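Local coordinates for peptidase S15/CocE/NonD (Thaumarchaeota archaeon SCGC AB-539-E09, PDB 4PF1), which probably cleaves peptides from their N-terminal end as a serine aminopeptidase of the S15 family, built on an alpha/beta-hydrolase fold, at residues 38-41 / 45-48; 124-129 / 266-271; 501-506 / 553-558. One frame throughout, in Å; residues are numbered along the deposited sequence.

Contact 1. Residues 38-41 / 45-48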
loop_
_atom_site.group_PDB
_atom_site.type_symbol
_atom_site.label_atom_id
_atom_site.label_comp_id
_atom_site.label_asym_id
_atom_site.label_seq_id
_atom_site.Cartn_x
_atom_site.Cartn_y
_atom_site.Cartn_z
ATOM N N MET A 38 -33.726 -20.187 -23.086
ATOM C CA MET A 38 -33.188 -20.193 -24.443
ATOM C C MET A 38 -34.314 -19.722 -25.368
ATOM O O MET A 38 -35.130 -20.531 -25.820
ATOM C CB MET A 38 -32.648 -21.589 -24.830
ATOM C CG MET A 38 -31.351 -21.964 -24.119
ATOM S SD MET A 38 -29.907 -20.998 -24.656
ATOM C CE MET A 38 -29.487 -21.842 -26.189
ATOM N N ILE A 39 -34.429 -18.387 -25.541
ATOM C CA ILE A 39 -35.506 -17.772 -26.320
ATOM C C ILE A 39 -35.268 -17.972 -27.825
ATOM O O ILE A 39 -34.237 -17.538 -28.348
ATOM C CB ILE A 39 -35.707 -16.264 -25.968
ATOM C CG1 ILE A 39 -36.000 -16.070 -24.459
ATOM C CG2 ILE A 39 -36.823 -15.646 -26.831
ATOM C CD1 ILE A 39 -35.960 -14.606 -23.978
ATOM N N PRO A 40 -36.236 -18.588 -28.544
ATOM C CA PRO A 40 -36.062 -18.761 -29.992
ATOM C C PRO A 40 -36.362 -17.474 -30.755
ATOM O O PRO A 40 -37.396 -16.839 -30.528
ATOM C CB PRO A 40 -37.061 -19.875 -30.353
ATOM C CG PRO A 40 -37.783 -20.226 -29.073
ATOM C CD PRO A 40 -37.523 -19.145 -28.088
ATOM N N MET A 41 -35.456 -17.097 -31.674
ATOM C CA MET A 41 -35.635 -15.923 -32.527
ATOM C C MET A 41 -36.529 -16.299 -33.720
ATOM O O MET A 41 -36.915 -17.465 -33.842
ATOM C CB MET A 41 -34.267 -15.369 -32.991
ATOM C CG MET A 41 -33.340 -14.962 -31.837
ATOM S SD MET A 41 -33.967 -13.579 -30.849
ATOM C CE MET A 41 -34.449 -14.404 -29.393
ATOM N N VAL A 45 -33.092 -19.708 -34.232
ATOM C CA VAL A 45 -31.853 -19.647 -33.443
ATOM C C VAL A 45 -32.188 -19.170 -32.010
ATOM O O VAL A 45 -32.919 -18.196 -31.847
ATOM C CB VAL A 45 -30.803 -18.750 -34.149
ATOM C CG1 VAL A 45 -29.566 -18.546 -33.284
ATOM C CG2 VAL A 45 -30.419 -19.333 -35.507
ATOM N N LYS A 46 -31.700 -19.896 -30.981
ATOM C CA LYS A 46 -32.016 -19.595 -29.580
ATOM C C LYS A 46 -30.918 -18.779 -28.881
ATOM O O LYS A 46 -29.733 -19.112 -28.989
ATOM C CB LYS A 46 -32.290 -20.889 -28.793
ATOM C CG LYS A 46 -33.532 -21.639 -29.256
ATOM C CD LYS A 46 -33.807 -22.856 -28.386
ATOM C CE LYS A 46 -34.469 -23.972 -29.153
ATOM N NZ LYS A 46 -33.492 -24.721 -29.992
ATOM N N LEU A 47 -31.326 -17.729 -28.134
ATOM C CA LEU A 47 -30.409 -16.867 -27.381
ATOM C C LEU A 47 -30.511 -17.137 -25.882
ATOM O O LEU A 47 -31.620 -17.200 -25.338
ATOM C CB LEU A 47 -30.668 -15.363 -27.657
ATOM C CG LEU A 47 -30.599 -14.859 -29.121
ATOM C CD1 LEU A 47 -30.583 -13.342 -29.162
ATOM C CD2 LEU A 47 -29.371 -15.398 -29.856
ATOM N N ASN A 48 -29.350 -17.278 -25.211
ATOM C CA ASN A 48 -29.287 -17.527 -23.776
ATOM C C ASN A 48 -29.682 -16.266 -23.008
ATOM O O ASN A 48 -29.046 -15.222 -23.165
ATOM C CB ASN A 48 -27.895 -18.009 -23.373
ATOM C CG ASN A 48 -27.809 -18.508 -21.958
ATOM O OD1 ASN A 48 -28.745 -19.121 -21.426
ATOM N ND2 ASN A 48 -26.675 -18.265 -21.318
#
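Bends at chi2 (-65°) and chi3 fold the Met41 chain back over Leu47, whose own CG lies anti to its carbonyl carbon (chi1 -57°). The two chains cross at about a right angle, where the end of an antiparallel beta hairpin turns at the margin of the alpha/beta-hydrolase sheet. Met41 SD rests 3.8 Å from Leu47 CD1, and CE reaches the branch carbon CG of the same leucine. Asp136, Asp139 and Thr140 of helix 133-147 pack on Met41 as well, and Ile39 meets Trp143 of that helix. With an alanine here the thioether is gone, which would probably leave a gap between Leu47 and helix 133-147. Ile39 and Leu47 form the hydrogen-bonded pair, Leu47 N giving the shorter bond to Ile39 O (2.9 Å) and Ile39 N the longer to Leu47 O (3.1 Å). Nearer the turn, Met41 N donates to Val45 O at 2.8 Å. Met38, Pro40, Lys46 and Asn48 occupy the face opposite Ile39 and Leu47. There the aliphatic part of Lys46 crosses Met38, with CD near Met38 O, while Asn48 ND2 bonds to Glu72 and Asp105. Met38 SD lies 3.6 Å from Asn48 CA, while its CE turns back to Lys46 CB.

Contact 2. Residues 124-129 / 266-271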
loop_
_atom_site.group_PDB
_atom_site.type_symbol
_atom_site.label_atom_id
_atom_site.label_comp_id
_atom_site.label_asym_id
_atom_site.label_seq_id
_atom_site.Cartn_x
_atom_site.Cartn_y
_atom_site.Cartn_z
ATOM N N GLY A 124 -28.869 -5.575 -44.583
ATOM C CA GLY A 124 -28.591 -4.762 -45.758
ATOM C C GLY A 124 -27.330 -5.187 -46.487
ATOM O O GLY A 124 -27.042 -6.386 -46.569
ATOM N N PRO A 125 -26.529 -4.219 -47.014
ATOM C CA PRO A 125 -25.315 -4.597 -47.772
ATOM C C PRO A 125 -24.226 -5.271 -46.924
ATOM O O PRO A 125 -23.393 -5.992 -47.477
ATOM C CB PRO A 125 -24.817 -3.260 -48.344
ATOM C CG PRO A 125 -25.978 -2.320 -48.232
ATOM C CD PRO A 125 -26.729 -2.755 -47.019
ATOM N N LEU A 126 -24.232 -5.055 -45.598
ATOM C CA LEU A 126 -23.225 -5.651 -44.716
ATOM C C LEU A 126 -23.819 -6.777 -43.840
ATOM O O LEU A 126 -23.113 -7.333 -42.994
ATOM C CB LEU A 126 -22.561 -4.565 -43.841
ATOM C CG LEU A 126 -21.809 -3.443 -44.591
ATOM C CD1 LEU A 126 -21.293 -2.399 -43.630
ATOM C CD2 LEU A 126 -20.653 -3.997 -45.425
ATOM N N ASN A 127 -25.102 -7.140 -44.074
ATOM C CA ASN A 127 -25.783 -8.198 -43.324
ATOM C C ASN A 127 -26.900 -8.839 -44.169
ATOM O O ASN A 127 -27.996 -8.286 -44.280
ATOM C CB ASN A 127 -26.332 -7.658 -41.987
ATOM C CG ASN A 127 -27.024 -8.681 -41.114
ATOM O OD1 ASN A 127 -26.943 -9.897 -41.330
ATOM N ND2 ASN A 127 -27.702 -8.204 -40.083
ATOM N N THR A 128 -26.616 -10.024 -44.738
ATOM C CA THR A 128 -27.558 -10.774 -45.581
ATOM C C THR A 128 -28.095 -12.030 -44.854
ATOM O O THR A 128 -28.661 -12.914 -45.499
ATOM C CB THR A 128 -26.882 -11.162 -46.916
ATOM O OG1 THR A 128 -25.666 -11.868 -46.644
ATOM C CG2 THR A 128 -26.603 -9.955 -47.807
ATOM N N THR A 129 -27.945 -12.092 -43.511
ATOM C CA THR A 129 -28.384 -13.250 -42.719
ATOM C C THR A 129 -29.905 -13.267 -42.525
ATOM O O THR A 129 -30.484 -14.336 -42.327
ATOM C CB THR A 129 -27.658 -13.301 -41.363
ATOM O OG1 THR A 129 -28.101 -12.223 -40.536
ATOM C CG2 THR A 129 -26.134 -13.283 -41.506
ATOM N N ASP A 266 -13.679 3.532 -45.660
ATOM C CA ASP A 266 -14.429 3.200 -46.872
ATOM C C ASP A 266 -15.902 2.891 -46.549
ATOM O O ASP A 266 -16.354 3.168 -45.433
ATOM C CB ASP A 266 -13.764 2.027 -47.632
ATOM C CG ASP A 266 -13.507 0.758 -46.828
ATOM O OD1 ASP A 266 -14.191 0.554 -45.800
ATOM O OD2 ASP A 266 -12.658 -0.048 -47.253
ATOM N N SER A 267 -16.646 2.322 -47.531
ATOM C CA SER A 267 -18.068 1.978 -47.407
ATOM C C SER A 267 -18.355 1.089 -46.188
ATOM O O SER A 267 -19.406 1.242 -45.574
ATOM C CB SER A 267 -18.564 1.289 -48.674
ATOM O OG SER A 267 -17.913 0.046 -48.881
ATOM N N PHE A 268 -17.417 0.173 -45.837
ATOM C CA PHE A 268 -17.556 -0.749 -44.701
ATOM C C PHE A 268 -17.729 0.001 -43.371
ATOM O O PHE A 268 -18.558 -0.398 -42.548
ATOM C CB PHE A 268 -16.341 -1.701 -44.621
ATOM C CG PHE A 268 -16.312 -2.605 -43.408
ATOM C CD1 PHE A 268 -17.072 -3.769 -43.367
ATOM C CD2 PHE A 268 -15.505 -2.306 -42.315
ATOM C CE1 PHE A 268 -17.048 -4.602 -42.244
ATOM C CE2 PHE A 268 -15.481 -3.139 -41.191
ATOM C CZ PHE A 268 -16.247 -4.286 -41.167
ATOM N N TRP A 269 -16.932 1.062 -43.153
ATOM C CA TRP A 269 -16.969 1.838 -41.915
ATOM C C TRP A 269 -18.024 2.943 -41.963
ATOM O O TRP A 269 -18.660 3.216 -40.944
ATOM C CB TRP A 269 -15.589 2.430 -41.608
ATOM C CG TRP A 269 -14.535 1.405 -41.304
ATOM C CD1 TRP A 269 -13.424 1.127 -42.045
ATOM C CD2 TRP A 269 -14.487 0.531 -40.164
ATOM N NE1 TRP A 269 -12.686 0.134 -41.440
ATOM C CE2 TRP A 269 -13.310 -0.243 -40.278
ATOM C CE3 TRP A 269 -15.314 0.345 -39.040
ATOM C CZ2 TRP A 269 -12.948 -1.202 -39.324
ATOM C CZ3 TRP A 269 -14.955 -0.608 -38.095
ATOM C CH2 TRP A 269 -13.789 -1.372 -38.243
ATOM N N GLN A 270 -18.209 3.579 -43.136
ATOM C CA GLN A 270 -19.192 4.654 -43.320
ATOM C C GLN A 270 -20.633 4.154 -43.070
ATOM O O GLN A 270 -21.414 4.853 -42.420
ATOM C CB GLN A 270 -19.073 5.269 -44.725
ATOM C CG GLN A 270 -17.800 6.088 -44.926
ATOM C CD GLN A 270 -17.767 6.777 -46.262
ATOM O OE1 GLN A 270 -18.486 7.748 -46.500
ATOM N NE2 GLN A 270 -16.904 6.309 -47.155
ATOM N N GLN A 271 -20.958 2.931 -43.545
ATOM C CA GLN A 271 -22.286 2.314 -43.388
ATOM C C GLN A 271 -22.560 1.838 -41.948
ATOM O O GLN A 271 -23.723 1.617 -41.597
ATOM C CB GLN A 271 -22.442 1.123 -44.346
ATOM C CG GLN A 271 -22.738 1.511 -45.787
ATOM C CD GLN A 271 -22.785 0.301 -46.691
ATOM O OE1 GLN A 271 -23.554 -0.644 -46.476
ATOM N NE2 GLN A 271 -21.971 0.313 -47.733
#
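Apolar contact carries much of the meeting between Leu126, at the third position of a type I beta turn (Gly124 to Asn127), and the short helix 267-270. The turn lies in the loop between strand 100-105 and helix 133-147 of the alpha/beta-hydrolase domain. The leucine reaches out with both methyls: CD1 touches Gln271 CB, while CD2 approaches Phe268 CD1 obliquely at 4.1 Å. Phe268 has CG anti to its backbone N (chi1 174°), which sets its ring beside this methyl, and the two side chains cross at about a right angle. The Phe268 ring also stacks on His262, and Phe268 CD2 lies over the centre of one face of the Trp269 ring.

Polar atoms meet carbon here. Leu126 CD1 lies 3.6 Å from Phe268 O. The extended Gln271 chain carries OE1 to the Pro125 ring, 3.4 Å from CG and almost as near CB, so the amide oxygen lies against the proline's ring carbons.

Hydrogen bonds shape each side separately. In the turn, Asn127 N donates to Gly124 O. At the N-cap of the helix, Asp266 OD1 takes a weak bond from Phe268 N, while OD2 bonds to His262. Thr128 OG1 bonds to Asp14 of the second subunit, and Phe268 packs on Glu13 of that subunit, placing this loop-to-helix contact beside the subunit interface.

Two donors grip Asn127 OD1: Thr129 N, in an Asx turn, comes from above the carbonyl plane at 3.3 Å, whereas Thr129 OG1 lies in that plane, on a lone pair, at 2.7 Å.

Contact 3. Residues 501-506 / 553-558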
loop_
_atom_site.group_PDB
_atom_site.type_symbol
_atom_site.label_atom_id
_atom_site.label_comp_id
_atom_site.label_asym_id
_atom_site.label_seq_id
_atom_site.Cartn_x
_atom_site.Cartn_y
_atom_site.Cartn_z
ATOM N N ALA A 501 2.775 10.561 -42.181
ATOM C CA ALA A 501 3.034 10.991 -40.800
ATOM C C ALA A 501 1.808 10.887 -39.933
ATOM O O ALA A 501 0.698 11.078 -40.413
ATOM C CB ALA A 501 3.534 12.434 -40.778
ATOM N N ASP A 502 2.021 10.630 -38.640
ATOM C CA ASP A 502 0.989 10.666 -37.608
ATOM C C ASP A 502 1.195 11.930 -36.808
ATOM O O ASP A 502 2.344 12.304 -36.557
ATOM C CB ASP A 502 1.073 9.433 -36.689
ATOM C CG ASP A 502 0.403 8.187 -37.225
ATOM O OD1 ASP A 502 -0.314 8.288 -38.241
ATOM O OD2 ASP A 502 0.604 7.108 -36.636
ATOM N N TRP A 503 0.112 12.619 -36.439
ATOM C CA TRP A 503 0.237 13.833 -35.650
ATOM C C TRP A 503 -0.609 13.712 -34.390
ATOM O O TRP A 503 -1.834 13.597 -34.468
ATOM C CB TRP A 503 -0.136 15.086 -36.468
ATOM C CG TRP A 503 0.678 15.269 -37.721
ATOM C CD1 TRP A 503 0.307 14.942 -38.991
ATOM C CD2 TRP A 503 2.008 15.801 -37.815
ATOM N NE1 TRP A 503 1.314 15.255 -39.876
ATOM C CE2 TRP A 503 2.371 15.781 -39.180
ATOM C CE3 TRP A 503 2.921 16.321 -36.878
ATOM C CZ2 TRP A 503 3.611 16.255 -39.634
ATOM C CZ3 TRP A 503 4.149 16.791 -37.328
ATOM C CH2 TRP A 503 4.490 16.742 -38.688
ATOM N N VAL A 504 0.063 13.670 -33.231
ATOM C CA VAL A 504 -0.572 13.579 -31.915
ATOM C C VAL A 504 -0.639 14.982 -31.318
ATOM O O VAL A 504 0.390 15.652 -31.219
ATOM C CB VAL A 504 0.184 12.599 -30.967
ATOM C CG1 VAL A 504 -0.501 12.502 -29.605
ATOM C CG2 VAL A 504 0.345 11.220 -31.592
ATOM N N VAL A 505 -1.844 15.437 -30.946
ATOM C CA VAL A 505 -2.024 16.746 -30.325
ATOM C C VAL A 505 -2.591 16.532 -28.925
ATOM O O VAL A 505 -3.614 15.868 -28.779
ATOM C CB VAL A 505 -2.906 17.716 -31.175
ATOM C CG1 VAL A 505 -3.085 19.061 -30.468
ATOM C CG2 VAL A 505 -2.317 17.924 -32.570
ATOM N N LYS A 506 -1.912 17.081 -27.897
ATOM C CA LYS A 506 -2.359 16.954 -26.505
ATOM C C LYS A 506 -2.635 18.309 -25.873
ATOM O O LYS A 506 -1.809 19.219 -25.999
ATOM C CB LYS A 506 -1.309 16.238 -25.642
ATOM C CG LYS A 506 -0.742 14.948 -26.189
ATOM C CD LYS A 506 0.272 14.420 -25.193
ATOM C CE LYS A 506 1.241 13.462 -25.802
ATOM N NZ LYS A 506 2.467 13.327 -24.968
ATOM N N LEU A 553 1.535 21.586 -44.815
ATOM C CA LEU A 553 0.149 21.167 -45.047
ATOM C C LEU A 553 -0.739 21.426 -43.830
ATOM O O LEU A 553 -0.284 21.322 -42.686
ATOM C CB LEU A 553 0.086 19.678 -45.440
ATOM C CG LEU A 553 0.876 19.274 -46.690
ATOM C CD1 LEU A 553 1.098 17.780 -46.730
ATOM C CD2 LEU A 553 0.191 19.750 -47.962
ATOM N N GLU A 554 -2.019 21.744 -44.088
ATOM C CA GLU A 554 -3.009 22.033 -43.056
ATOM C C GLU A 554 -3.763 20.768 -42.650
ATOM O O GLU A 554 -4.233 20.021 -43.510
ATOM C CB GLU A 554 -3.996 23.109 -43.549
ATOM C CG GLU A 554 -4.937 23.628 -42.469
ATOM C CD GLU A 554 -5.932 24.689 -42.904
ATOM O OE1 GLU A 554 -5.799 25.223 -44.030
ATOM O OE2 GLU A 554 -6.842 24.998 -42.103
ATOM N N TYR A 555 -3.903 20.560 -41.332
ATOM C CA TYR A 555 -4.621 19.441 -40.722
ATOM C C TYR A 555 -5.704 19.960 -39.790
ATOM O O TYR A 555 -5.473 20.920 -39.051
ATOM C CB TYR A 555 -3.656 18.538 -39.922
ATOM C CG TYR A 555 -2.557 17.916 -40.749
ATOM C CD1 TYR A 555 -1.372 18.604 -41.002
ATOM C CD2 TYR A 555 -2.681 16.624 -41.250
ATOM C CE1 TYR A 555 -0.357 18.037 -41.769
ATOM C CE2 TYR A 555 -1.663 16.038 -41.998
ATOM C CZ TYR A 555 -0.509 16.755 -42.269
ATOM O OH TYR A 555 0.494 16.186 -43.005
ATOM N N ARG A 556 -6.879 19.333 -39.821
ATOM C CA ARG A 556 -7.970 19.659 -38.911
ATOM C C ARG A 556 -8.132 18.478 -37.974
ATOM O O ARG A 556 -8.493 17.389 -38.424
ATOM C CB ARG A 556 -9.271 19.972 -39.673
ATOM C CG ARG A 556 -10.221 20.875 -38.889
ATOM C CD ARG A 556 -11.594 20.957 -39.531
ATOM N NE ARG A 556 -12.568 20.116 -38.836
ATOM C CZ ARG A 556 -13.477 20.574 -37.980
ATOM N NH1 ARG A 556 -13.560 21.873 -37.722
ATOM N NH2 ARG A 556 -14.317 19.738 -37.385
ATOM N N ILE A 557 -7.742 18.648 -36.701
ATOM C CA ILE A 557 -7.785 17.553 -35.734
ATOM C C ILE A 557 -8.748 17.896 -34.580
ATOM O O ILE A 557 -8.348 18.554 -33.612
ATOM C CB ILE A 557 -6.360 17.156 -35.215
ATOM C CG1 ILE A 557 -5.347 17.003 -36.376
ATOM C CG2 ILE A 557 -6.417 15.873 -34.371
ATOM C CD1 ILE A 557 -3.869 17.171 -35.965
ATOM N N PRO A 558 -10.029 17.456 -34.670
ATOM C CA PRO A 558 -10.953 17.672 -33.543
ATOM C C PRO A 558 -10.498 16.834 -32.354
ATOM O O PRO A 558 -10.057 15.699 -32.541
ATOM C CB PRO A 558 -12.318 17.214 -34.088
ATOM C CG PRO A 558 -12.108 16.959 -35.571
ATOM C CD PRO A 558 -10.658 16.646 -35.731
#
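Trp503 turns the edge of its five-membered ring toward the face of Tyr555, an edge-to-face pair with centroids 4.4 Å apart and planes inclined at 54°. Within it, Trp503 CD1 stands 3.7 Å above the tyrosine plane, offset toward the rim, and Trp503 NE1 comes within 3.4 Å of Tyr555 CZ. CG of Trp503 lies beside its backbone N (chi1 -58°), which brings the pyrrole edge to the tyrosine, and the two side chains meet at about a right angle. Next to the rings lies a purely aliphatic contact: Ile557 points its CD1 at Val505 CG2, 3.8 Å away, and the same methyl reaches Trp503 CB at 4.3 Å.

Further out, neighbouring strands close round these four buried side chains. Trp503 packs on Leu492 and Ala494 of strand 489-496, Val505 on Ile620, and Ile557 on Phe533, whereas Tyr555 touches Arg538 and Leu547 in loops.

The backbones themselves stay well apart. Strand 502-510 pairs with 525-534 through backbone bonds between Trp503 and Phe533 and between Val505 and Asp531, and on its reverse face Asp502 forms a salt bridge with Arg534. Strand 553-558 belongs to a different sheet, antiparallel to 489-496. The axes of 502-506 and 553-558 approach to 9.1 Å and cross at -47°, so the contact is made by side chains facing one another from two layers. This is the interior of a beta sandwich, as in the C-terminal non-catalytic domain of X-Pro dipeptidyl-peptidases.

How the contacts relate
From the N terminus, contact 1 closes first, with three residues between its segments, joining strands 32-40 and 46-54 at one margin of the ten-stranded sheet. Contact 2 spans a far longer loop of 136 residues and ties the segment leading to helix 133-147 to the helical region before strand 287-292. Contact 3 closes 46 residues within the C-terminal domain and brings two antiparallel sheets together. The three follow in series, neither nested nor crossed. Contacts 1 and 3 lie on opposite sides of the chain's centre, their centres about 47 Å apart; contact 2 is nearer both, at about 25 Å from contact 1 and 29 Å from contact 3 between centres.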